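Local coordinates for ribosome inactivating type 1 protein (Iris hollandica, PDB 3MVG) that belongs to the type 1 ribosome-inactivating proteins, plant proteins built on a single ribosome-inactivating fold without a separate lectin chain, at residues A[173-178]-A[184-189]; A[130-135]-A[153-158]; A[22-27]-A[167-172]. One frame throughout, in Å; residues are numbered along the deposited sequence.

Interaction 1: residues A[173-178]-A[184-189]; sequences TNNIID and RYDNFR
N175 and D186 meet with matching first torsions: in each, CG stands anti to the carbonyl carbon (chi1 -77° for N175 and -64° for D186), and the two side chains then cross at about a right angle. The carbon CB of D186 lies 3.4 Å from OD1 of N175, a van der Waals contact between a methylene and the amide oxygen. The other end of the amide, ND2, reaches CD1 of F188 at 3.7 Å; the amide comes to the ring obliquely, their planes 21° apart. The polar atoms of N175 are engaged elsewhere: OD1 accepts from R239 of the second subunit, and ND2 donates to T240 of that subunit and to the backbone oxygen of R171.

The backbones of strands 176-177 and 184-185 form a small antiparallel beta hairpin, entered through a type I turn from T173 to I176. I177 and R184 make the hydrogen-bonded pair, with I177 N to R184 O at 2.8 Å and R184 N to I177 O at 3.1 Å; I177 is also the centre of an inverse gamma turn. Two residues on, past the non-hydrogen-bonded pair I176 and Y185, D186 N donates to N175 O at 2.9 Å.

The two faces of the hairpin differ. On the one that carries I176 and Y185, the branch CG2 of the isoleucine touches CE2 of the tyrosine at 3.9 Å; both residues pack on I126, and the tyrosine hydroxyl bonds to the backbone oxygen of T11. On the side of I177 and R184, CG1 of I177 lies 3.6 Å from OD2 of D186, which comes from just beyond the strand, while the bent chain of R184 turns to a salt bridge with D35 of the second subunit.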
loop_
_atom_site.group_PDB
_atom_site.type_symbol
_atom_site.label_atom_id
_atom_site.label_comp_id
_atom_site.label_asym_id
_atom_site.label_seq_id
_atom_site.Cartn_x
_atom_site.Cartn_y
_atom_site.Cartn_z
ATOM N N THR A 173 4.910 0.116 -5.386
ATOM C CA THR A 173 4.170 1.266 -5.906
ATOM C C THR A 173 4.694 2.591 -5.352
ATOM O O THR A 173 4.638 3.599 -6.055
ATOM C CB THR A 173 2.654 1.127 -5.724
ATOM O OG1 THR A 173 2.364 0.997 -4.340
ATOM C CG2 THR A 173 2.133 -0.105 -6.462
ATOM N N ASN A 174 5.257 2.589 -4.147
ATOM C CA ASN A 174 5.894 3.801 -3.607
ATOM C C ASN A 174 7.108 4.257 -4.418
ATOM O O ASN A 174 7.609 5.370 -4.246
ATOM C CB ASN A 174 6.356 3.562 -2.176
ATOM C CG ASN A 174 5.209 3.488 -1.175
ATOM O OD1 ASN A 174 4.056 3.762 -1.495
ATOM N ND2 ASN A 174 5.534 3.082 0.044
ATOM N N ASN A 175 7.597 3.375 -5.279
ATOM C CA ASN A 175 8.762 3.669 -6.091
ATOM C C ASN A 175 8.468 3.792 -7.576
ATOM O O ASN A 175 9.391 3.908 -8.379
ATOM C CB ASN A 175 9.855 2.658 -5.776
ATOM C CG ASN A 175 10.528 2.974 -4.477
ATOM O OD1 ASN A 175 11.148 4.033 -4.344
ATOM N ND2 ASN A 175 10.376 2.102 -3.482
ATOM N N ILE A 176 7.191 3.781 -7.937
ATOM C CA ILE A 176 6.778 4.121 -9.290
ATOM C C ILE A 176 6.341 5.579 -9.252
ATOM O O ILE A 176 5.284 5.908 -8.721
ATOM C CB ILE A 176 5.640 3.206 -9.793
ATOM C CG1 ILE A 176 6.112 1.743 -9.849
ATOM C CG2 ILE A 176 5.120 3.696 -11.150
ATOM C CD1 ILE A 176 4.984 0.731 -10.014
ATOM N N ILE A 177 7.184 6.444 -9.799
ATOM C CA ILE A 177 7.011 7.882 -9.653
ATOM C C ILE A 177 6.298 8.360 -10.903
ATOM O O ILE A 177 6.925 8.856 -11.852
ATOM C CB ILE A 177 8.368 8.583 -9.472
ATOM C CG1 ILE A 177 9.263 7.832 -8.470
ATOM C CG2 ILE A 177 8.170 10.046 -9.076
ATOM C CD1 ILE A 177 8.689 7.628 -7.055
ATOM N N ASP A 178 4.983 8.183 -10.925
ATOM C CA ASP A 178 4.226 8.375 -12.150
ATOM C C ASP A 178 3.558 9.738 -12.259
ATOM O O ASP A 178 2.793 9.971 -13.184
ATOM C CB ASP A 178 3.227 7.222 -12.381
ATOM C CG ASP A 178 2.173 7.115 -11.294
ATOM O OD1 ASP A 178 1.989 8.063 -10.494
ATOM O OD2 ASP A 178 1.519 6.053 -11.247
ATOM N N ARG A 184 9.306 8.033 -13.664
ATOM C CA ARG A 184 10.555 7.511 -13.122
ATOM C C ARG A 184 10.303 6.261 -12.295
ATOM O O ARG A 184 9.255 6.132 -11.657
ATOM C CB ARG A 184 11.291 8.566 -12.293
ATOM C CG ARG A 184 11.705 9.784 -13.115
ATOM C CD ARG A 184 12.789 10.607 -12.439
ATOM N NE ARG A 184 12.287 11.367 -11.300
ATOM C CZ ARG A 184 11.833 12.616 -11.372
ATOM N NH1 ARG A 184 11.402 13.226 -10.278
ATOM N NH2 ARG A 184 11.806 13.256 -12.535
ATOM N N TYR A 185 11.274 5.354 -12.310
ATOM C CA TYR A 185 11.170 4.083 -11.594
ATOM C C TYR A 185 12.341 3.882 -10.656
ATOM O O TYR A 185 13.458 3.599 -11.097
ATOM C CB TYR A 185 11.120 2.926 -12.595
ATOM C CG TYR A 185 9.969 3.030 -13.555
ATOM C CD1 TYR A 185 10.169 3.444 -14.874
ATOM C CD2 TYR A 185 8.667 2.752 -13.139
ATOM C CE1 TYR A 185 9.111 3.563 -15.754
ATOM C CE2 TYR A 185 7.602 2.861 -14.006
ATOM C CZ TYR A 185 7.829 3.275 -15.315
ATOM O OH TYR A 185 6.779 3.390 -16.188
ATOM N N ASP A 186 12.096 4.025 -9.364
ATOM C CA ASP A 186 13.151 3.887 -8.371
ATOM C C ASP A 186 13.245 2.453 -7.867
ATOM O O ASP A 186 12.301 1.675 -8.001
ATOM C CB ASP A 186 12.893 4.826 -7.193
ATOM C CG ASP A 186 12.942 6.291 -7.580
ATOM O OD1 ASP A 186 13.571 6.647 -8.601
ATOM O OD2 ASP A 186 12.342 7.106 -6.841
ATOM N N ASN A 187 14.386 2.124 -7.277
ATOM C CA ASN A 187 14.654 0.795 -6.758
ATOM C C ASN A 187 14.732 0.775 -5.252
ATOM O O ASN A 187 15.043 1.793 -4.627
ATOM C CB ASN A 187 15.972 0.282 -7.326
ATOM C CG ASN A 187 15.879 -0.038 -8.795
ATOM O OD1 ASN A 187 14.822 -0.410 -9.294
ATOM N ND2 ASN A 187 16.994 0.096 -9.496
ATOM N N PHE A 188 14.439 -0.383 -4.676
ATOM C CA PHE A 188 14.731 -0.647 -3.272
ATOM C C PHE A 188 15.269 -2.069 -3.189
ATOM O O PHE A 188 15.132 -2.850 -4.135
ATOM C CB PHE A 188 13.480 -0.453 -2.394
ATOM C CG PHE A 188 12.440 -1.533 -2.554
ATOM C CD1 PHE A 188 11.499 -1.453 -3.571
ATOM C CD2 PHE A 188 12.395 -2.622 -1.683
ATOM C CE1 PHE A 188 10.537 -2.452 -3.733
ATOM C CE2 PHE A 188 11.439 -3.618 -1.836
ATOM C CZ PHE A 188 10.513 -3.536 -2.862
ATOM N N ARG A 189 15.894 -2.396 -2.065
ATOM C CA ARG A 189 16.281 -3.769 -1.780
ATOM C C ARG A 189 15.483 -4.235 -0.575
ATOM O O ARG A 189 15.309 -3.464 0.376
ATOM C CB ARG A 189 17.779 -3.872 -1.523
ATOM C CG ARG A 189 18.578 -3.629 -2.781
ATOM C CD ARG A 189 20.058 -3.551 -2.511
ATOM N NE ARG A 189 20.801 -3.517 -3.768
ATOM C CZ ARG A 189 22.112 -3.711 -3.875
ATOM N NH1 ARG A 189 22.843 -3.968 -2.796
ATOM N NH2 ARG A 189 22.685 -3.664 -5.068
#

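Interaction 2: residues A[130-135]-A[153-158]; sequences ATAITT and IVLIQL. Unlike the reference sequence in segment 130-135: T134 (reference Ser).
A132 meets L155 and V154 where helices 126-138 and 146-164 cross in the helical part of the ribosome-inactivating protein fold. The axes of the two short segments come within 9.3 Å, and their N-to-C directions differ by 127°, closer to antiparallel than to parallel. No hydrogen bond joins the segments, and the contact is entirely apolar.

Packing is tightest round the methyl group of A132. Its CB lies 3.8 Å from CG of L155, with CD2 equally near, so the fork of the leucine comes up against a single small carbon. The valine adds CG1 at 4.0 Å from that same CB; CG1, anti to the backbone N (chi1 173°), is the branch that meets A132, and the valine also touches P128. The CA atoms of A132 and V154 are 6.7 Å apart, consistent with the small side chain between them.

Away from this point the contact thins out. I133 adds a wider touch, CG1 to CD2 of L155 at 4.2 Å, and the leucine also touches L129 and L136 of helix 126-138. The more open side of segment 130-135 is that of T131, which is exposed, and T134, which is partly so; neither meets the other segment. T134 instead bonds through its hydroxyl to D56. T135 reaches S147 and S151, earlier in helix 146-164, but its hydroxyl turns back on its own helix, where OG1 donates to T131 O at 2.8 Å from above the carbonyl plane, on the face opposite to T135 N.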
loop_
_atom_site.group_PDB
_atom_site.type_symbol
_atom_site.label_atom_id
_atom_site.label_comp_id
_atom_site.label_asym_id
_atom_site.label_seq_id
_atom_site.Cartn_x
_atom_site.Cartn_y
_atom_site.Cartn_z
ATOM N N ALA A 130 12.071 -5.526 -15.705
ATOM C CA ALA A 130 12.342 -5.570 -17.148
ATOM C C ALA A 130 13.620 -6.343 -17.458
ATOM O O ALA A 130 13.636 -7.183 -18.355
ATOM C CB ALA A 130 12.418 -4.163 -17.719
ATOM N N THR A 131 14.673 -6.091 -16.693
ATOM C CA THR A 131 15.943 -6.776 -16.906
ATOM C C THR A 131 15.815 -8.284 -16.680
ATOM O O THR A 131 16.375 -9.083 -17.435
ATOM C CB THR A 131 17.023 -6.164 -16.020
ATOM O OG1 THR A 131 17.234 -4.814 -16.447
ATOM C CG2 THR A 131 18.334 -6.943 -16.121
ATOM N N ALA A 132 15.057 -8.675 -15.662
ATOM C CA ALA A 132 14.840 -10.086 -15.371
ATOM C C ALA A 132 14.089 -10.760 -16.517
ATOM O O ALA A 132 14.431 -11.877 -16.915
ATOM C CB ALA A 132 14.099 -10.246 -14.043
ATOM N N ILE A 133 13.070 -10.087 -17.052
ATOM C CA ILE A 133 12.350 -10.620 -18.204
ATOM C C ILE A 133 13.283 -10.805 -19.396
ATOM O O ILE A 133 13.297 -11.866 -20.020
ATOM C CB ILE A 133 11.171 -9.720 -18.617
ATOM C CG1 ILE A 133 10.130 -9.628 -17.496
ATOM C CG2 ILE A 133 10.536 -10.224 -19.918
ATOM C CD1 ILE A 133 9.208 -8.413 -17.663
ATOM N N THR A 134 14.067 -9.775 -19.709
ATOM C CA THR A 134 14.993 -9.839 -20.848
ATOM C C THR A 134 15.995 -10.974 -20.671
ATOM O O THR A 134 16.302 -11.701 -21.625
ATOM C CB THR A 134 15.752 -8.517 -21.030
ATOM O OG1 THR A 134 14.824 -7.470 -21.304
ATOM C CG2 THR A 134 16.711 -8.595 -22.189
ATOM N N THR A 135 16.504 -11.119 -19.451
ATOM C CA THR A 135 17.506 -12.136 -19.154
ATOM C C THR A 135 16.945 -13.532 -19.387
ATOM O O THR A 135 17.571 -14.353 -20.066
ATOM C CB THR A 135 18.040 -11.981 -17.724
ATOM O OG1 THR A 135 18.645 -10.689 -17.592
ATOM C CG2 THR A 135 19.088 -13.038 -17.413
ATOM N N ILE A 153 14.636 -14.696 -8.747
ATOM C CA ILE A 153 14.521 -14.029 -7.449
ATOM C C ILE A 153 13.744 -12.718 -7.597
ATOM O O ILE A 153 12.862 -12.410 -6.788
ATOM C CB ILE A 153 15.915 -13.778 -6.825
ATOM C CG1 ILE A 153 16.504 -15.107 -6.347
ATOM C CG2 ILE A 153 15.831 -12.791 -5.668
ATOM C CD1 ILE A 153 17.980 -15.043 -5.974
ATOM N N VAL A 154 14.085 -11.942 -8.626
ATOM C CA VAL A 154 13.408 -10.673 -8.900
ATOM C C VAL A 154 11.932 -10.915 -9.241
ATOM O O VAL A 154 11.036 -10.307 -8.650
ATOM C CB VAL A 154 14.116 -9.892 -10.039
ATOM C CG1 VAL A 154 13.315 -8.658 -10.448
ATOM C CG2 VAL A 154 15.524 -9.479 -9.611
ATOM N N LEU A 155 11.678 -11.821 -10.178
ATOM C CA LEU A 155 10.308 -12.047 -10.662
ATOM C C LEU A 155 9.398 -12.683 -9.619
ATOM O O LEU A 155 8.248 -12.285 -9.487
ATOM C CB LEU A 155 10.314 -12.864 -11.950
ATOM C CG LEU A 155 11.004 -12.151 -13.115
ATOM C CD1 LEU A 155 11.058 -13.037 -14.345
ATOM C CD2 LEU A 155 10.375 -10.792 -13.443
ATOM N N ILE A 156 9.916 -13.658 -8.873
ATOM C CA ILE A 156 9.149 -14.269 -7.798
ATOM C C ILE A 156 8.720 -13.215 -6.780
ATOM O O ILE A 156 7.557 -13.178 -6.361
ATOM C CB ILE A 156 9.920 -15.429 -7.140
ATOM C CG1 ILE A 156 9.976 -16.619 -8.107
ATOM C CG2 ILE A 156 9.273 -15.818 -5.805
ATOM C CD1 ILE A 156 11.019 -17.674 -7.761
ATOM N N GLN A 157 9.631 -12.338 -6.394
ATOM C CA GLN A 157 9.272 -11.317 -5.425
ATOM C C GLN A 157 8.273 -10.304 -5.962
ATOM O O GLN A 157 7.383 -9.881 -5.236
ATOM C CB GLN A 157 10.505 -10.632 -4.866
ATOM C CG GLN A 157 11.336 -11.536 -3.987
ATOM C CD GLN A 157 12.512 -10.810 -3.413
ATOM O OE1 GLN A 157 12.493 -10.381 -2.257
ATOM N NE2 GLN A 157 13.537 -10.627 -4.228
ATOM N N LEU A 158 8.402 -9.928 -7.232
ATOM C CA LEU A 158 7.546 -8.891 -7.809
ATOM C C LEU A 158 6.226 -9.408 -8.361
ATOM O O LEU A 158 5.360 -8.603 -8.737
ATOM C CB LEU A 158 8.309 -8.073 -8.856
ATOM C CG LEU A 158 9.499 -7.299 -8.287
ATOM C CD1 LEU A 158 10.264 -6.624 -9.409
ATOM C CD2 LEU A 158 9.027 -6.269 -7.283
#

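Interaction 3: residues A[22-27]-A[167-172]; sequences NLRNRL and AIEQRV
OE1 of E169 is held by two hydrogen bonds, one from a water at 2.7 Å and one with the hydroxyl of S17, while OE2 of the same carboxylate forms a salt bridge with R24 NH2 at 2.8 Å. The hydrogen bond of that bridge is somewhat bent, 148° at the hydrogen. OE2 sits at the edge of the guanidinium, tilted somewhat from its plane, whereas NH2 meets the carboxylate from above, 48° out of the plane of that group. The two flat groups are thus not paired in a symmetrical two-bond bridge. The water supplies a second, indirect link: it accepts from R24 NH1 at 2.9 Å and donates to OE1, closing a ring that holds arginine and glutamate together.

Both side chains have to stretch, because the CA atoms of R24 and E169 are 12.2 Å apart. E169 sets out with CG anti to its backbone N (chi1 176°) and stays extended beyond it; R24 is extended from CG to NE. Helices 13-27 and 166-173, both parts of the ribosome-inactivating protein fold, are therefore joined here by the ends of two long side chains.

The C-terminal end of helix 146-164 fixes the guanidinium further. NE donates to the backbone oxygen of A163 and NH2 to that of T162, while NH1 also bonds to the side chain of Q21. Each nitrogen of the guanidinium therefore has an acceptor, although R166 brings a second positive charge close to NH1. In this buried setting the carboxylate would offset the charge of R24, its two oxygens being shared between the arginine, the serine and the water.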
loop_
_atom_site.group_PDB
_atom_site.type_symbol
_atom_site.label_atom_id
_atom_site.label_comp_id
_atom_site.label_asym_id
_atom_site.label_seq_id
_atom_site.Cartn_x
_atom_site.Cartn_y
_atom_site.Cartn_z
ATOM N N ASN A 22 -5.869 -8.500 -10.535
ATOM C CA ASN A 22 -6.367 -9.497 -11.485
ATOM C C ASN A 22 -5.701 -10.854 -11.266
ATOM O O ASN A 22 -6.343 -11.905 -11.355
ATOM C CB ASN A 22 -6.164 -9.028 -12.925
ATOM C CG ASN A 22 -7.206 -8.024 -13.361
ATOM O OD1 ASN A 22 -8.366 -8.097 -12.950
ATOM N ND2 ASN A 22 -6.805 -7.085 -14.207
ATOM N N LEU A 23 -4.410 -10.825 -10.962
ATOM C CA LEU A 23 -3.690 -12.036 -10.637
ATOM C C LEU A 23 -4.272 -12.732 -9.389
ATOM O O LEU A 23 -4.556 -13.931 -9.413
ATOM C CB LEU A 23 -2.203 -11.713 -10.476
ATOM C CG LEU A 23 -1.305 -12.861 -10.043
ATOM C CD1 LEU A 23 -1.323 -14.002 -11.039
ATOM C CD2 LEU A 23 0.104 -12.349 -9.860
ATOM N N ARG A 24 -4.486 -11.974 -8.321
ATOM C CA ARG A 24 -5.077 -12.534 -7.104
ATOM C C ARG A 24 -6.446 -13.139 -7.391
ATOM O O ARG A 24 -6.777 -14.203 -6.870
ATOM C CB ARG A 24 -5.210 -11.474 -6.010
ATOM C CG ARG A 24 -3.895 -10.956 -5.464
ATOM C CD ARG A 24 -4.121 -10.070 -4.233
ATOM N NE ARG A 24 -2.879 -9.371 -3.920
ATOM C CZ ARG A 24 -2.574 -8.136 -4.316
ATOM N NH1 ARG A 24 -3.463 -7.393 -4.970
ATOM N NH2 ARG A 24 -1.380 -7.644 -4.039
ATOM N N ASN A 25 -7.241 -12.462 -8.216
ATOM C CA ASN A 25 -8.592 -12.932 -8.530
ATOM C C ASN A 25 -8.599 -14.272 -9.262
ATOM O O ASN A 25 -9.488 -15.102 -9.043
ATOM C CB ASN A 25 -9.356 -11.871 -9.329
ATOM C CG ASN A 25 -9.685 -10.641 -8.508
ATOM O OD1 ASN A 25 -9.584 -10.628 -7.286
ATOM N ND2 ASN A 25 -10.083 -9.578 -9.197
ATOM N N ARG A 26 -7.601 -14.493 -10.109
ATOM C CA ARG A 26 -7.469 -15.761 -10.825
ATOM C C ARG A 26 -6.809 -16.859 -9.992
ATOM O O ARG A 26 -7.119 -18.038 -10.158
ATOM C CB ARG A 26 -6.701 -15.576 -12.139
ATOM C CG ARG A 26 -7.304 -14.560 -13.137
ATOM C CD ARG A 26 -8.615 -15.013 -13.806
ATOM N NE ARG A 26 -9.762 -14.983 -12.894
ATOM C CZ ARG A 26 -10.390 -13.876 -12.506
ATOM N NH1 ARG A 26 -9.998 -12.684 -12.957
ATOM N NH2 ARG A 26 -11.412 -13.957 -11.668
ATOM N N LEU A 27 -5.875 -16.486 -9.118
ATOM C CA LEU A 27 -5.245 -17.443 -8.206
ATOM C C LEU A 27 -6.247 -17.989 -7.205
ATOM O O LEU A 27 -6.280 -19.187 -6.941
ATOM C CB LEU A 27 -4.085 -16.786 -7.456
ATOM C CG LEU A 27 -2.839 -16.497 -8.292
ATOM C CD1 LEU A 27 -1.940 -15.572 -7.508
ATOM C CD2 LEU A 27 -2.097 -17.783 -8.636
ATOM N N ALA A 167 1.718 -5.454 1.620
ATOM C CA ALA A 167 2.795 -4.642 2.198
ATOM C C ALA A 167 4.007 -4.608 1.277
ATOM O O ALA A 167 4.713 -3.596 1.213
ATOM C CB ALA A 167 3.189 -5.150 3.567
ATOM N N ILE A 168 4.253 -5.703 0.566
ATOM C CA ILE A 168 5.357 -5.740 -0.400
ATOM C C ILE A 168 4.973 -4.981 -1.677
ATOM O O ILE A 168 5.776 -4.203 -2.201
ATOM C CB ILE A 168 5.846 -7.180 -0.685
ATOM C CG1 ILE A 168 6.163 -7.894 0.637
ATOM C CG2 ILE A 168 7.071 -7.152 -1.619
ATOM C CD1 ILE A 168 6.569 -9.351 0.489
ATOM N N GLU A 169 3.752 -5.191 -2.168
ATOM C CA GLU A 169 3.216 -4.384 -3.263
ATOM C C GLU A 169 3.419 -2.889 -3.005
ATOM O O GLU A 169 3.850 -2.149 -3.893
ATOM C CB GLU A 169 1.731 -4.678 -3.451
ATOM C CG GLU A 169 1.089 -3.808 -4.502
ATOM C CD GLU A 169 -0.391 -4.056 -4.654
ATOM O OE1 GLU A 169 -1.002 -3.457 -5.559
ATOM O OE2 GLU A 169 -0.955 -4.863 -3.885
ATOM N N GLN A 170 3.109 -2.449 -1.789
ATOM C CA GLN A 170 3.232 -1.042 -1.395
ATOM C C GLN A 170 4.637 -0.480 -1.623
ATOM O O GLN A 170 4.791 0.660 -2.101
ATOM C CB GLN A 170 2.847 -0.891 0.078
ATOM C CG GLN A 170 3.128 0.463 0.657
ATOM C CD GLN A 170 1.977 1.398 0.484
ATOM O OE1 GLN A 170 1.565 1.716 -0.633
ATOM N NE2 GLN A 170 1.431 1.834 1.591
ATOM N N ARG A 171 5.649 -1.271 -1.269
ATOM C CA ARG A 171 7.044 -0.885 -1.471
ATOM C C ARG A 171 7.286 -0.582 -2.946
ATOM O O ARG A 171 7.932 0.413 -3.288
ATOM C CB ARG A 171 7.996 -1.994 -1.009
ATOM C CG ARG A 171 7.779 -2.500 0.411
ATOM C CD ARG A 171 7.655 -1.354 1.391
ATOM N NE ARG A 171 8.005 -1.744 2.756
ATOM C CZ ARG A 171 7.129 -2.130 3.677
ATOM N NH1 ARG A 171 5.837 -2.198 3.384
ATOM N NH2 ARG A 171 7.548 -2.453 4.894
ATOM N N VAL A 172 6.756 -1.444 -3.813
ATOM C CA VAL A 172 6.905 -1.296 -5.257
ATOM C C VAL A 172 6.176 -0.047 -5.748
ATOM O O VAL A 172 6.759 0.791 -6.442
ATOM C CB VAL A 172 6.408 -2.559 -6.014
ATOM C CG1 VAL A 172 6.612 -2.403 -7.512
ATOM C CG2 VAL A 172 7.145 -3.790 -5.523
HETATM O O HOH W 1 -3.224 -4.769 -6.202
#

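How the interactions relate
All three interactions belong to the ribosome-inactivating protein fold, their centres 15 to 16 Å apart. Along the chain, interaction 2 is nested inside the long loop closed by interaction 3, and interaction 1 follows both. Helix 146-164 leads into helix 166-173 and then into the hairpin of interaction 1. Interactions 2 and 3 touch where L158 CD2 packs on V172 CG2 at 3.6 Å; interactions 3 and 1 touch where F188 CZ meets R171 CB at 3.5 Å. The series runs from two buried helix contacts out to the partly buried hairpin, which meets the second subunit; interaction 3 touches that subunit through N25, Q170 and R171, not the R24-E169 pair.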